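Local coordinates for glutamine synthetase (Helicobacter pylori, PDB 5ZLI), which belongs to the glutamine synthetase family, type I beta, and forms an assembly of twelve identical chains, each pairing a beta-Grasp domain with a catalytic domain, at residues B[205-215]-B[244-255]. Residues are numbered along the deposited sequence; the frame is centred on the assembly and turned at random.
Sequences EIVKVLNQVGL and NVQKLKYVVKMV
V251 faces helix 205-212 and is gripped from several directions: its CG1 lies against V209 CG1, its CB meets L210 CD2 at 3.6 Å, and its CG2 reaches tip to tip toward V213 CG2. One turn on, V255 sets CG1 against I206 CG1 (3.7 Å) and the CG and CD of E205. I206 forks over the other helix, CG1 going to V255 while CG2 touches V252 CG1 and CD1 lies by V252 CB. With CG anti to the carbonyl carbon (chi1 -66°), L210 carries CD1 and CD2 to L248 CD2, both closing on it from the same side, each at 3.5 Å. The helices run roughly antiparallel, their axes 9.4 Å apart at an angle of 138°. Both belong to the catalytic domain, where they pack against its mixed sheet: I206 and L248 also rest on strand 133-145, L210 and L215 on strand 228-237. A Schellman motif ends helix 205-212, with G214 at positive phi, L215 N bonded to L210 O and G214 N to N211 O; V213 N also donates to L210 O. This turn sends L215 toward N244, where its CG and CD2 lie on the side-chain amide, CD2 3.5 Å from N244 CG. K247 stretches out beside V213, the two side chains sliding past each other in opposite directions. With chi2 to chi4 all near 180°, NZ arrives at V213 O as a modelled donor, though the very short separation of 2.4 Å is doubtful; R83 O, from the loop between strands 74-81 and 84-87, is a second acceptor for the same ammonium group.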
ATOM      1  N   GLU B 205     -11.702 -39.938  -3.314  1.00 30.72           N
ATOM      2  CA  GLU B 205     -11.462 -40.010  -1.870  1.00 35.59           C
ATOM      3  C   GLU B 205     -12.763 -40.122  -1.085  1.00 35.43           C
ATOM      4  O   GLU B 205     -12.783 -40.689   0.012  1.00 34.65           O
ATOM      5  CB  GLU B 205     -10.649 -38.806  -1.404  1.00 42.53           C
ATOM      6  CG  GLU B 205     -10.462 -38.676   0.120  1.00 42.07           C
ATOM      7  CD  GLU B 205      -9.587 -37.460   0.481  1.00 56.13           C
ATOM      8  OE1 GLU B 205      -9.285 -36.665  -0.452  1.00 51.78           O
ATOM      9  OE2 GLU B 205      -9.220 -37.282   1.679  1.00 48.12           O
ATOM     10  N   ILE B 206     -13.846 -39.547  -1.603  1.00 35.70           N
ATOM     11  CA  ILE B 206     -15.160 -39.704  -0.977  1.00 30.34           C
ATOM     12  C   ILE B 206     -15.590 -41.173  -0.944  1.00 32.22           C
ATOM     13  O   ILE B 206     -15.828 -41.748   0.122  1.00 33.86           O
ATOM     14  CB  ILE B 206     -16.183 -38.811  -1.699  1.00 26.82           C
ATOM     15  CG1 ILE B 206     -15.899 -37.355  -1.285  1.00 32.87           C
ATOM     16  CG2 ILE B 206     -17.594 -39.240  -1.434  1.00 23.03           C
ATOM     17  CD1 ILE B 206     -16.584 -36.278  -2.078  1.00 22.08           C
ATOM     18  N   VAL B 207     -15.693 -41.813  -2.104  1.00 36.71           N
ATOM     19  CA  VAL B 207     -16.143 -43.199  -2.086  1.00 36.49           C
ATOM     20  C   VAL B 207     -15.183 -44.102  -1.310  1.00 32.73           C
ATOM     21  O   VAL B 207     -15.586 -45.146  -0.799  1.00 35.36           O
ATOM     22  CB  VAL B 207     -16.407 -43.701  -3.516  1.00 33.75           C
ATOM     23  CG1 VAL B 207     -16.968 -42.580  -4.376  1.00 29.47           C
ATOM     24  CG2 VAL B 207     -15.178 -44.240  -4.074  1.00 33.40           C
ATOM     25  N   LYS B 208     -13.916 -43.736  -1.182  1.00 29.99           N
ATOM     26  CA  LYS B 208     -13.103 -44.528  -0.269  1.00 34.26           C
ATOM     27  C   LYS B 208     -13.667 -44.447   1.141  1.00 34.04           C
ATOM     28  O   LYS B 208     -13.765 -45.457   1.841  1.00 37.13           O
ATOM     29  CB  LYS B 208     -11.646 -44.077  -0.299  1.00 35.61           C
ATOM     30  CG  LYS B 208     -10.843 -44.774  -1.367  1.00 38.44           C
ATOM     31  CD  LYS B 208     -10.944 -46.270  -1.160  1.00 44.86           C
ATOM     32  CE  LYS B 208     -11.056 -47.013  -2.478  1.00 52.13           C
ATOM     33  NZ  LYS B 208      -9.742 -47.016  -3.170  1.00 52.88           N
ATOM     34  N   VAL B 209     -14.111 -43.264   1.547  1.00 34.48           N
ATOM     35  CA  VAL B 209     -14.584 -43.110   2.908  1.00 33.58           C
ATOM     36  C   VAL B 209     -16.020 -43.583   3.030  1.00 36.18           C
ATOM     37  O   VAL B 209     -16.423 -44.060   4.099  1.00 42.95           O
ATOM     38  CB  VAL B 209     -14.411 -41.667   3.393  1.00 34.32           C
ATOM     39  CG1 VAL B 209     -14.981 -41.521   4.801  1.00 39.50           C
ATOM     40  CG2 VAL B 209     -12.958 -41.298   3.395  1.00 32.24           C
ATOM     41  N   LEU B 210     -16.815 -43.481   1.966  1.00 30.80           N
ATOM     42  CA  LEU B 210     -18.154 -44.047   2.034  1.00 29.07           C
ATOM     43  C   LEU B 210     -18.083 -45.523   2.376  1.00 33.37           C
ATOM     44  O   LEU B 210     -18.778 -46.003   3.271  1.00 42.24           O
ATOM     45  CB  LEU B 210     -18.871 -43.867   0.707  1.00 34.60           C
ATOM     46  CG  LEU B 210     -19.173 -42.429   0.328  1.00 33.03           C
ATOM     47  CD1 LEU B 210     -19.885 -42.359  -1.008  1.00 30.15           C
ATOM     48  CD2 LEU B 210     -20.003 -41.809   1.405  1.00 22.10           C
ATOM     49  N   ASN B 211     -17.208 -46.256   1.713  1.00 38.53           N
ATOM     50  CA  ASN B 211     -17.111 -47.658   2.064  1.00 38.92           C
ATOM     51  C   ASN B 211     -16.618 -47.812   3.483  1.00 45.31           C
ATOM     52  O   ASN B 211     -17.027 -48.754   4.171  1.00 58.20           O
ATOM     53  CB  ASN B 211     -16.199 -48.427   1.111  1.00 43.94           C
ATOM     54  CG  ASN B 211     -16.467 -48.135  -0.339  1.00 39.52           C
ATOM     55  OD1 ASN B 211     -15.543 -47.845  -1.073  1.00 41.32           O
ATOM     56  ND2 ASN B 211     -17.713 -48.240  -0.766  1.00 43.83           N
ATOM     57  N   GLN B 212     -15.775 -46.887   3.959  1.00 37.29           N
ATOM     58  CA  GLN B 212     -15.271 -47.038   5.329  1.00 43.17           C
ATOM     59  C   GLN B 212     -16.406 -47.068   6.342  1.00 41.94           C
ATOM     60  O   GLN B 212     -16.267 -47.636   7.428  1.00 37.59           O
ATOM     61  CB  GLN B 212     -14.298 -45.918   5.673  1.00 32.19           C
ATOM     62  CG  GLN B 212     -12.956 -46.081   5.032  1.00 38.58           C
ATOM     63  CD  GLN B 212     -11.999 -45.003   5.458  1.00 47.29           C
ATOM     64  OE1 GLN B 212     -11.816 -44.751   6.657  1.00 45.70           O
ATOM     65  NE2 GLN B 212     -11.395 -44.330   4.477  1.00 51.46           N
ATOM     66  N   VAL B 213     -17.540 -46.480   5.994  1.00 42.39           N
ATOM     67  CA  VAL B 213     -18.605 -46.277   6.934  1.00 39.25           C
ATOM     68  C   VAL B 213     -19.756 -47.246   6.670  1.00 44.31           C
ATOM     69  O   VAL B 213     -20.889 -47.007   7.098  1.00 43.17           O
ATOM     70  CB  VAL B 213     -19.051 -44.813   6.936  1.00 34.22           C
ATOM     71  CG1 VAL B 213     -17.866 -43.960   7.201  1.00 26.78           C
ATOM     72  CG2 VAL B 213     -19.662 -44.433   5.622  1.00 40.48           C
ATOM     73  N   GLY B 214     -19.468 -48.335   5.954  1.00 47.74           N
ATOM     74  CA  GLY B 214     -20.426 -49.386   5.668  1.00 47.22           C
ATOM     75  C   GLY B 214     -21.370 -49.118   4.517  1.00 37.64           C
ATOM     76  O   GLY B 214     -22.502 -49.598   4.538  1.00 48.45           O
ATOM     77  N   LEU B 215     -20.929 -48.402   3.500  1.00 35.85           N
ATOM     78  CA  LEU B 215     -21.739 -48.088   2.337  1.00 41.26           C
ATOM     79  C   LEU B 215     -21.079 -48.606   1.079  1.00 45.99           C
ATOM     80  O   LEU B 215     -19.868 -48.454   0.903  1.00 42.04           O
ATOM     81  CB  LEU B 215     -21.948 -46.591   2.199  1.00 39.64           C
ATOM     82  CG  LEU B 215     -23.361 -46.072   2.367  1.00 39.97           C
ATOM     83  CD1 LEU B 215     -23.372 -44.591   2.083  1.00 36.59           C
ATOM     84  CD2 LEU B 215     -24.183 -46.804   1.311  1.00 44.91           C
ATOM     85  N   ASN B 244     -28.201 -44.295   5.066  1.00 25.26           N
ATOM     86  CA  ASN B 244     -26.956 -44.150   4.331  1.00 28.74           C
ATOM     87  C   ASN B 244     -26.862 -42.774   3.720  1.00 27.51           C
ATOM     88  O   ASN B 244     -25.762 -42.253   3.543  1.00 25.27           O
ATOM     89  CB  ASN B 244     -26.855 -45.195   3.219  1.00 32.66           C
ATOM     90  CG  ASN B 244     -26.645 -46.582   3.739  1.00 28.09           C
ATOM     91  OD1 ASN B 244     -26.093 -46.777   4.820  1.00 33.92           O
ATOM     92  ND2 ASN B 244     -27.084 -47.561   2.975  1.00 25.83           N
ATOM     93  N   VAL B 245     -28.007 -42.151   3.457  1.00 27.90           N
ATOM     94  CA  VAL B 245     -28.006 -40.781   2.976  1.00 25.44           C
ATOM     95  C   VAL B 245     -27.405 -39.857   4.028  1.00 28.60           C
ATOM     96  O   VAL B 245     -26.534 -39.040   3.714  1.00 29.27           O
ATOM     97  CB  VAL B 245     -29.426 -40.366   2.567  1.00 36.43           C
ATOM     98  CG1 VAL B 245     -29.544 -38.842   2.393  1.00 32.35           C
ATOM     99  CG2 VAL B 245     -29.845 -41.138   1.294  1.00 31.98           C
ATOM    100  N   GLN B 246     -27.824 -39.992   5.299  1.00 30.93           N
ATOM    101  CA  GLN B 246     -27.192 -39.198   6.365  1.00 29.02           C
ATOM    102  C   GLN B 246     -25.674 -39.399   6.404  1.00 25.34           C
ATOM    103  O   GLN B 246     -24.918 -38.429   6.487  1.00 27.86           O
ATOM    104  CB  GLN B 246     -27.789 -39.507   7.751  1.00 24.92           C
ATOM    105  CG  GLN B 246     -29.239 -39.088   7.987  1.00 25.18           C
ATOM    106  CD  GLN B 246     -29.536 -37.609   7.676  1.00 29.10           C
ATOM    107  OE1 GLN B 246     -29.656 -37.234   6.511  1.00 33.21           O
ATOM    108  NE2 GLN B 246     -29.598 -36.766   8.710  1.00 26.61           N
ATOM    109  N   LYS B 247     -25.210 -40.655   6.355  1.00 28.73           N
ATOM    110  CA  LYS B 247     -23.767 -40.928   6.345  1.00 29.06           C
ATOM    111  C   LYS B 247     -23.087 -40.277   5.138  1.00 27.42           C
ATOM    112  O   LYS B 247     -22.082 -39.576   5.287  1.00 24.87           O
ATOM    113  CB  LYS B 247     -23.496 -42.431   6.339  1.00 28.34           C
ATOM    114  CG  LYS B 247     -23.862 -43.226   7.578  1.00 29.38           C
ATOM    115  CD  LYS B 247     -23.121 -44.594   7.488  1.00 36.81           C
ATOM    116  CE  LYS B 247     -23.668 -45.648   8.440  1.00 36.86           C
ATOM    117  NZ  LYS B 247     -22.923 -46.915   8.388  1.00 30.75           N
ATOM    118  N   LEU B 248     -23.584 -40.572   3.927  1.00 24.52           N
ATOM    119  CA  LEU B 248     -23.073 -39.980   2.690  1.00 23.06           C
ATOM    120  C   LEU B 248     -22.955 -38.452   2.755  1.00 26.66           C
ATOM    121  O   LEU B 248     -21.910 -37.893   2.387  1.00 25.39           O
ATOM    122  CB  LEU B 248     -23.972 -40.407   1.521  1.00 22.57           C
ATOM    123  CG  LEU B 248     -23.882 -40.002   0.031  1.00 18.30           C
ATOM    124  CD1 LEU B 248     -24.414 -38.610  -0.305  1.00 17.84           C
ATOM    125  CD2 LEU B 248     -22.483 -40.075  -0.435  1.00 25.17           C
ATOM    126  N   LYS B 249     -24.023 -37.751   3.178  1.00 21.50           N
ATOM    127  CA  LYS B 249     -23.947 -36.286   3.290  1.00 23.50           C
ATOM    128  C   LYS B 249     -22.801 -35.854   4.208  1.00 21.37           C
ATOM    129  O   LYS B 249     -21.977 -35.011   3.846  1.00 23.60           O
ATOM    130  CB  LYS B 249     -25.287 -35.708   3.779  1.00 27.41           C
ATOM    131  CG  LYS B 249     -26.423 -35.634   2.712  1.00 22.10           C
ATOM    132  CD  LYS B 249     -27.718 -35.096   3.333  1.00 30.64           C
ATOM    133  CE  LYS B 249     -28.929 -35.196   2.367  1.00 40.94           C
ATOM    134  NZ  LYS B 249     -30.284 -34.839   2.979  1.00 32.91           N
ATOM    135  N   TYR B 250     -22.701 -36.479   5.370  1.00 22.61           N
ATOM    136  CA  TYR B 250     -21.605 -36.226   6.297  1.00 20.68           C
ATOM    137  C   TYR B 250     -20.244 -36.507   5.663  1.00 24.01           C
ATOM    138  O   TYR B 250     -19.287 -35.764   5.884  1.00 23.51           O
ATOM    139  CB  TYR B 250     -21.831 -37.109   7.526  1.00 20.45           C
ATOM    140  CG  TYR B 250     -20.743 -37.133   8.553  1.00 27.33           C
ATOM    141  CD1 TYR B 250     -20.345 -35.980   9.212  1.00 27.82           C
ATOM    142  CD2 TYR B 250     -20.131 -38.343   8.908  1.00 32.52           C
ATOM    143  CE1 TYR B 250     -19.344 -36.014  10.189  1.00 30.19           C
ATOM    144  CE2 TYR B 250     -19.117 -38.386   9.889  1.00 33.36           C
ATOM    145  CZ  TYR B 250     -18.738 -37.217  10.518  1.00 30.91           C
ATOM    146  OH  TYR B 250     -17.760 -37.247  11.471  1.00 34.17           O
ATOM    147  N   VAL B 251     -20.139 -37.571   4.861  1.00 24.46           N
ATOM    148  CA  VAL B 251     -18.829 -38.009   4.393  1.00 25.25           C
ATOM    149  C   VAL B 251     -18.287 -37.059   3.349  1.00 21.34           C
ATOM    150  O   VAL B 251     -17.082 -36.815   3.283  1.00 20.42           O
ATOM    151  CB  VAL B 251     -18.879 -39.458   3.877  1.00 29.27           C
ATOM    152  CG1 VAL B 251     -17.580 -39.822   3.213  1.00 22.72           C
ATOM    153  CG2 VAL B 251     -19.123 -40.411   5.025  1.00 31.52           C
ATOM    154  N   VAL B 252     -19.127 -36.631   2.427  1.00 23.12           N
ATOM    155  CA  VAL B 252     -18.638 -35.684   1.447  1.00 23.85           C
ATOM    156  C   VAL B 252     -18.403 -34.320   2.101  1.00 19.95           C
ATOM    157  O   VAL B 252     -17.381 -33.677   1.843  1.00 24.62           O
ATOM    158  CB  VAL B 252     -19.567 -35.641   0.223  1.00 21.48           C
ATOM    159  CG1 VAL B 252     -20.170 -37.013  -0.030  1.00 19.73           C
ATOM    160  CG2 VAL B 252     -20.624 -34.676   0.417  1.00 27.97           C
ATOM    161  N   LYS B 253     -19.287 -33.887   3.007  1.00 25.81           N
ATOM    162  CA  LYS B 253     -19.104 -32.571   3.624  1.00 23.05           C
ATOM    163  C   LYS B 253     -17.776 -32.492   4.359  1.00 27.53           C
ATOM    164  O   LYS B 253     -17.058 -31.480   4.296  1.00 23.23           O
ATOM    165  CB  LYS B 253     -20.236 -32.247   4.603  1.00 21.66           C
ATOM    166  CG  LYS B 253     -21.293 -31.278   4.024  1.00 25.14           C
ATOM    167  CD  LYS B 253     -22.497 -31.139   4.947  1.00 23.54           C
ATOM    168  CE  LYS B 253     -23.328 -32.370   5.002  1.00 22.29           C
ATOM    169  NZ  LYS B 253     -24.640 -32.052   5.582  1.00 30.35           N
ATOM    170  N   MET B 254     -17.416 -33.579   5.009  1.00 27.23           N
ATOM    171  CA  MET B 254     -16.239 -33.619   5.828  1.00 21.23           C
ATOM    172  C   MET B 254     -14.994 -33.858   5.006  1.00 24.87           C
ATOM    173  O   MET B 254     -13.886 -33.589   5.487  1.00 22.23           O
ATOM    174  CB  MET B 254     -16.444 -34.681   6.866  1.00 22.06           C
ATOM    175  CG  MET B 254     -17.300 -34.207   7.991  1.00 24.64           C
ATOM    176  SD  MET B 254     -16.396 -32.988   8.904  1.00 39.13           S
ATOM    177  CE  MET B 254     -15.356 -34.080   9.864  1.00 28.55           C
ATOM    178  N   VAL B 255     -15.143 -34.496   3.844  1.00 27.68           N
ATOM    179  CA  VAL B 255     -14.003 -34.740   2.963  1.00 24.14           C
ATOM    180  C   VAL B 255     -13.714 -33.523   2.124  1.00 22.18           C
ATOM    181  O   VAL B 255     -12.555 -33.126   1.985  1.00 29.77           O
ATOM    182  CB  VAL B 255     -14.225 -35.993   2.106  1.00 25.97           C
ATOM    183  CG1 VAL B 255     -13.276 -36.005   0.907  1.00 28.00           C
ATOM    184  CG2 VAL B 255     -14.005 -37.213   2.973  1.00 25.00           C
TER